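Local structure of cyclic dimeric GMP binding protein (Pseudomonas fluorescens, 3PJV) at residues Ala40-Leu45 / Gln67-Arg72; Thr79-Trp84 / Ala119-Trp124. The protein binds cyclic dimeric GMP and, through this periplasmic domain, probably takes part in inside-out signalling that controls periplasmic proteolysis. All coordinates share one frame; numbering follows the deposited sequence.

Contact 1 of 2, residues Ala40-Leu45 / Gln67-Arg72; sequences AMVELL and QTIVER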
loop_
_atom_site.group_PDB
_atom_site.type_symbol
_atom_site.label_atom_id
_atom_site.label_comp_id
_atom_site.label_asym_id
_atom_site.label_seq_id
_atom_site.Cartn_x
_atom_site.Cartn_y
_atom_site.Cartn_z
ATOM N N ALA A 40 -7.268 6.594 -23.474
ATOM C CA ALA A 40 -5.935 6.869 -22.954
ATOM C C ALA A 40 -5.975 7.185 -21.460
ATOM O O ALA A 40 -5.183 6.649 -20.683
ATOM C CB ALA A 40 -5.280 8.006 -23.730
HETATM N N MSE A 41 -6.912 8.043 -21.058
HETATM C CA MSE A 41 -7.029 8.431 -19.656
HETATM C C MSE A 41 -7.420 7.230 -18.807
HETATM O O MSE A 41 -6.982 7.093 -17.667
HETATM C CB MSE A 41 -8.065 9.544 -19.475
HETATM C CG MSE A 41 -8.104 10.102 -18.062
HETATM SE SE MSE A 41 -6.421 11.070 -17.705
HETATM C CE MSE A 41 -6.364 11.960 -19.388
ATOM N N VAL A 42 -8.264 6.365 -19.357
ATOM C CA VAL A 42 -8.684 5.184 -18.608
ATOM C C VAL A 42 -7.457 4.330 -18.313
ATOM O O VAL A 42 -7.226 3.915 -17.173
ATOM C CB VAL A 42 -9.729 4.364 -19.363
ATOM C CG1 VAL A 42 -9.910 3.005 -18.696
ATOM C CG2 VAL A 42 -11.050 5.135 -19.420
ATOM N N GLU A 43 -6.651 4.092 -19.341
ATOM C CA GLU A 43 -5.434 3.316 -19.148
ATOM C C GLU A 43 -4.484 3.999 -18.162
ATOM O O GLU A 43 -3.882 3.339 -17.313
ATOM C CB GLU A 43 -4.735 3.037 -20.482
ATOM C CG GLU A 43 -3.552 2.094 -20.336
ATOM C CD GLU A 43 -3.040 1.578 -21.667
ATOM O OE1 GLU A 43 -2.080 0.776 -21.665
ATOM O OE2 GLU A 43 -3.598 1.972 -22.711
ATOM N N LEU A 44 -4.360 5.321 -18.262
ATOM C CA LEU A 44 -3.487 6.068 -17.356
ATOM C C LEU A 44 -3.913 5.924 -15.904
ATOM O O LEU A 44 -3.090 5.701 -15.016
ATOM C CB LEU A 44 -3.461 7.554 -17.713
ATOM C CG LEU A 44 -2.329 8.015 -18.615
ATOM C CD1 LEU A 44 -2.078 9.495 -18.393
ATOM C CD2 LEU A 44 -1.082 7.217 -18.316
ATOM N N LEU A 45 -5.211 6.071 -15.667
ATOM C CA LEU A 45 -5.752 6.011 -14.315
ATOM C C LEU A 45 -5.629 4.621 -13.705
ATOM O O LEU A 45 -5.365 4.488 -12.513
ATOM C CB LEU A 45 -7.214 6.460 -14.311
ATOM C CG LEU A 45 -7.357 7.973 -14.487
ATOM C CD1 LEU A 45 -8.809 8.349 -14.734
ATOM C CD2 LEU A 45 -6.795 8.707 -13.271
ATOM N N GLN A 67 -16.703 -7.008 -22.691
ATOM C CA GLN A 67 -15.291 -7.223 -22.969
ATOM C C GLN A 67 -14.403 -6.427 -22.018
ATOM O O GLN A 67 -14.827 -5.441 -21.427
ATOM C CB GLN A 67 -14.965 -6.900 -24.430
ATOM C CG GLN A 67 -15.233 -5.465 -24.845
ATOM C CD GLN A 67 -15.298 -5.302 -26.353
ATOM O OE1 GLN A 67 -15.548 -6.265 -27.084
ATOM N NE2 GLN A 67 -15.075 -4.082 -26.828
ATOM N N THR A 68 -13.168 -6.880 -21.866
ATOM C CA THR A 68 -12.196 -6.169 -21.053
ATOM C C THR A 68 -11.766 -4.897 -21.771
ATOM O O THR A 68 -11.385 -4.929 -22.939
ATOM C CB THR A 68 -10.972 -7.041 -20.800
ATOM O OG1 THR A 68 -11.377 -8.216 -20.086
ATOM C CG2 THR A 68 -9.940 -6.281 -19.985
ATOM N N ILE A 69 -11.843 -3.773 -21.072
ATOM C CA ILE A 69 -11.425 -2.496 -21.630
ATOM C C ILE A 69 -9.932 -2.342 -21.391
ATOM O O ILE A 69 -9.165 -1.978 -22.288
ATOM C CB ILE A 69 -12.156 -1.334 -20.938
ATOM C CG1 ILE A 69 -13.655 -1.375 -21.253
ATOM C CG2 ILE A 69 -11.530 0.001 -21.334
ATOM C CD1 ILE A 69 -14.462 -0.401 -20.433
ATOM N N VAL A 70 -9.522 -2.635 -20.166
ATOM C CA VAL A 70 -8.115 -2.599 -19.801
ATOM C C VAL A 70 -7.893 -3.571 -18.659
ATOM O O VAL A 70 -8.770 -3.788 -17.835
ATOM C CB VAL A 70 -7.660 -1.179 -19.401
ATOM C CG1 VAL A 70 -8.281 -0.777 -18.091
ATOM C CG2 VAL A 70 -6.135 -1.109 -19.316
ATOM N N GLU A 71 -6.727 -4.189 -18.630
ATOM C CA GLU A 71 -6.388 -5.034 -17.491
ATOM C C GLU A 71 -4.894 -5.100 -17.221
ATOM O O GLU A 71 -4.067 -4.807 -18.080
ATOM C CB GLU A 71 -6.948 -6.442 -17.661
ATOM C CG GLU A 71 -6.263 -7.249 -18.717
ATOM C CD GLU A 71 -6.835 -8.647 -18.823
ATOM O OE1 GLU A 71 -7.077 -9.271 -17.766
ATOM O OE2 GLU A 71 -7.050 -9.114 -19.962
ATOM N N ARG A 72 -4.578 -5.489 -15.997
ATOM C CA ARG A 72 -3.212 -5.556 -15.538
ATOM C C ARG A 72 -3.124 -6.724 -14.573
ATOM O O ARG A 72 -4.010 -6.931 -13.756
ATOM C CB ARG A 72 -2.851 -4.264 -14.803
ATOM C CG ARG A 72 -2.726 -3.021 -15.696
ATOM C CD ARG A 72 -1.499 -3.107 -16.564
ATOM N NE ARG A 72 -1.209 -1.882 -17.308
ATOM C CZ ARG A 72 -1.790 -1.551 -18.459
ATOM N NH1 ARG A 72 -2.717 -2.343 -18.990
ATOM N NH2 ARG A 72 -1.457 -0.423 -19.077
#

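Contact 2 of 2, residues Thr79-Trp84 / Ala119-Trp124; sequences TNVPDW and ALAKLW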
loop_
_atom_site.group_PDB
_atom_site.type_symbol
_atom_site.label_atom_id
_atom_site.label_comp_id
_atom_site.label_asym_id
_atom_site.label_seq_id
_atom_site.Cartn_x
_atom_site.Cartn_y
_atom_site.Cartn_z
ATOM N N THR A 79 6.653 -13.506 -3.388
ATOM C CA THR A 79 8.008 -13.525 -3.902
ATOM C C THR A 79 8.984 -13.445 -2.729
ATOM O O THR A 79 8.992 -12.463 -1.986
ATOM C CB THR A 79 8.251 -12.358 -4.876
ATOM O OG1 THR A 79 7.327 -12.452 -5.970
ATOM C CG2 THR A 79 9.670 -12.385 -5.419
ATOM N N ASN A 80 9.784 -14.493 -2.554
ATOM C CA ASN A 80 10.844 -14.491 -1.548
ATOM C C ASN A 80 12.135 -13.919 -2.139
ATOM O O ASN A 80 12.931 -14.637 -2.748
ATOM C CB ASN A 80 11.090 -15.899 -0.997
ATOM C CG ASN A 80 9.895 -16.456 -0.232
ATOM O OD1 ASN A 80 9.530 -15.953 0.835
ATOM N ND2 ASN A 80 9.293 -17.512 -0.769
ATOM N N VAL A 81 12.341 -12.620 -1.963
ATOM C CA VAL A 81 13.508 -11.951 -2.524
ATOM C C VAL A 81 14.716 -12.157 -1.612
ATOM O O VAL A 81 14.629 -11.868 -0.422
ATOM C CB VAL A 81 13.219 -10.442 -2.651
ATOM C CG1 VAL A 81 14.420 -9.703 -3.204
ATOM C CG2 VAL A 81 11.973 -10.209 -3.509
ATOM N N PRO A 82 15.858 -12.652 -2.158
ATOM C CA PRO A 82 17.008 -12.885 -1.278
ATOM C C PRO A 82 17.516 -11.600 -0.653
ATOM O O PRO A 82 17.491 -10.545 -1.293
ATOM C CB PRO A 82 18.083 -13.460 -2.223
ATOM C CG PRO A 82 17.313 -13.997 -3.394
ATOM C CD PRO A 82 16.128 -13.080 -3.542
ATOM N N ASP A 83 17.990 -11.704 0.585
ATOM C CA ASP A 83 18.506 -10.560 1.324
ATOM C C ASP A 83 19.608 -9.865 0.549
ATOM O O ASP A 83 19.678 -8.637 0.516
ATOM C CB ASP A 83 19.066 -11.020 2.672
ATOM C CG ASP A 83 18.092 -11.890 3.444
ATOM O OD1 ASP A 83 17.860 -13.048 3.026
ATOM O OD2 ASP A 83 17.561 -11.417 4.473
ATOM N N TRP A 84 20.468 -10.659 -0.081
ATOM C CA TRP A 84 21.616 -10.107 -0.790
ATOM C C TRP A 84 21.216 -9.255 -1.997
ATOM O O TRP A 84 21.981 -8.396 -2.428
ATOM C CB TRP A 84 22.602 -11.208 -1.195
ATOM C CG TRP A 84 22.024 -12.309 -2.025
ATOM C CD1 TRP A 84 21.670 -13.561 -1.598
ATOM C CD2 TRP A 84 21.748 -12.275 -3.433
ATOM N NE1 TRP A 84 21.194 -14.300 -2.650
ATOM C CE2 TRP A 84 21.228 -13.536 -3.788
ATOM C CE3 TRP A 84 21.890 -11.301 -4.428
ATOM C CZ2 TRP A 84 20.845 -13.848 -5.093
ATOM C CZ3 TRP A 84 21.504 -11.610 -5.718
ATOM C CH2 TRP A 84 20.988 -12.873 -6.041
ATOM N N ALA A 119 7.933 -3.203 -4.218
ATOM C CA ALA A 119 8.924 -2.693 -5.158
ATOM C C ALA A 119 10.070 -3.702 -5.354
ATOM O O ALA A 119 10.463 -4.019 -6.482
ATOM C CB ALA A 119 9.460 -1.358 -4.663
ATOM N N LEU A 120 10.596 -4.215 -4.250
ATOM C CA LEU A 120 11.687 -5.192 -4.329
ATOM C C LEU A 120 11.248 -6.462 -5.046
ATOM O O LEU A 120 12.014 -7.036 -5.832
ATOM C CB LEU A 120 12.221 -5.511 -2.937
ATOM C CG LEU A 120 13.019 -4.365 -2.314
ATOM C CD1 LEU A 120 13.150 -4.547 -0.813
ATOM C CD2 LEU A 120 14.385 -4.262 -2.999
ATOM N N ALA A 121 10.024 -6.909 -4.776
ATOM C CA ALA A 121 9.500 -8.103 -5.442
ATOM C C ALA A 121 9.468 -7.906 -6.947
ATOM O O ALA A 121 9.860 -8.788 -7.698
ATOM C CB ALA A 121 8.122 -8.479 -4.924
ATOM N N LYS A 122 8.997 -6.744 -7.390
ATOM C CA LYS A 122 8.932 -6.456 -8.822
ATOM C C LYS A 122 10.320 -6.376 -9.467
ATOM O O LYS A 122 10.535 -6.856 -10.591
ATOM C CB LYS A 122 8.141 -5.168 -9.060
ATOM C CG LYS A 122 6.658 -5.336 -8.787
ATOM C CD LYS A 122 5.968 -3.987 -8.655
ATOM C CE LYS A 122 6.203 -3.110 -9.876
ATOM N NZ LYS A 122 5.480 -1.812 -9.715
ATOM N N LEU A 123 11.268 -5.772 -8.752
ATOM C CA LEU A 123 12.630 -5.649 -9.259
ATOM C C LEU A 123 13.270 -7.024 -9.410
ATOM O O LEU A 123 13.949 -7.297 -10.400
ATOM C CB LEU A 123 13.474 -4.769 -8.331
ATOM C CG LEU A 123 13.207 -3.270 -8.461
ATOM C CD1 LEU A 123 13.822 -2.528 -7.295
ATOM C CD2 LEU A 123 13.739 -2.753 -9.791
ATOM N N TRP A 124 13.027 -7.889 -8.431
ATOM C CA TRP A 124 13.516 -9.260 -8.470
ATOM C C TRP A 124 12.913 -10.047 -9.640
ATOM O O TRP A 124 13.645 -10.713 -10.377
ATOM C CB TRP A 124 13.238 -9.957 -7.134
ATOM C CG TRP A 124 13.632 -11.399 -7.082
ATOM C CD1 TRP A 124 12.798 -12.476 -7.044
ATOM C CD2 TRP A 124 14.969 -11.926 -7.055
ATOM N NE1 TRP A 124 13.529 -13.644 -6.995
ATOM C CE2 TRP A 124 14.867 -13.330 -6.995
ATOM C CE3 TRP A 124 16.242 -11.343 -7.068
ATOM C CZ2 TRP A 124 15.984 -14.163 -6.958
ATOM C CZ3 TRP A 124 17.350 -12.171 -7.031
ATOM C CH2 TRP A 124 17.212 -13.564 -6.976
#

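Contact 1 of 2, residues Ala40-Leu45 / Gln67-Arg72
E43 and R72 cross at about a right angle and form the salt bridge of this contact. The carboxylate and guanidinium planes stand 84° apart, so the two groups make one bond, not a paired fork: R72 NH2 donates to E43 OE1 at 2.9 Å, with 156° at the hydrogen. OE1 accepts through its anti lone pair, and it lies within the guanidinium plane at the edge of that group. E43 reaches R72 as an extended chain, with CG anti to the backbone N, whereas R72 is bent at chi2 and folds back beside its own strand. There NH1 donates to E71 O at 3.0 Å from above the carbonyl plane. With bonds on both NH1 and NH2, the rotation of the guanidinium is largely set; S47 OG adds a weak bond to NH2.

Next to the salt bridge the contact is apolar. V42 and V70 run past each other in opposite directions, with V42 CG1 4.2 Å from V70 CG1, and V42 CG1 also lies 4.3 Å from I69 CG2. The methylene E43 CG comes within 4.2 Å of V70 CG2. Helix 40-45 and strand 70-72 run at 20° to each other, their axes 9.1 Å apart. I69 and V70 both face V60 of strand 55-62, which defines a classic beta bulge in the two-stranded antiparallel sheet that the helix packs against.

Contact 2 of 2, residues Thr79-Trp84 / Ala119-Trp124
Helix 119-124 comes closest to the loop leading into helix 83-89 at T79 and A121, whose CA atoms are 5.8 Å apart. Along this approach T79 CB lies 3.9 Å from A121 CB, while T79 OG1 hydrogen-bonds to Q125 one turn further along the helix. W124 supplies most of the helix's share of the contact. Its CG is anti to the backbone N (chi1 177°), which carries the ring out over P82. P82 CD sits 3.5 Å from the centroid of the six-membered ring of W124 and 8° off its normal, a CH-pi contact over the face. At its rim the same ring turns an edge to the face of W84: the planes are 78° apart and the six-membered centroids 5.7 Å, an offset edge-to-face pair. At the other end of the indole, T79 CG2 approaches W124 CD1 to 3.5 Å. V81 slides past the base of W124, with V81 CG2 3.8 Å from W124 CB. F85 of helix 83-89 adds a further edge-to-face pair with W124, and V81 also packs on V78 of the second subunit, placing this junction of loop, helix 83-89 and helix 117-128 beside the dimer interface.

In the fold
The two contacts follow each other along the chain, contact 1 closing before contact 2 opens; their centres are about 27 Å apart and they share no helix or strand. Contact 1 lies at the surface, where helix 39-50 meets strand 68-73, and buries 184 Å² between its segments. Contact 2 is partly buried and covers 320 Å², joining helix 117-128 to the approach to helix 83-89. The chemistry follows this difference: an exposed glutamate forms a salt bridge beside a few aliphatic groups in the first, whereas aromatic, proline and aliphatic packing makes up the second. Contact 2 also lies beside the second subunit, whose V78 packs on V81.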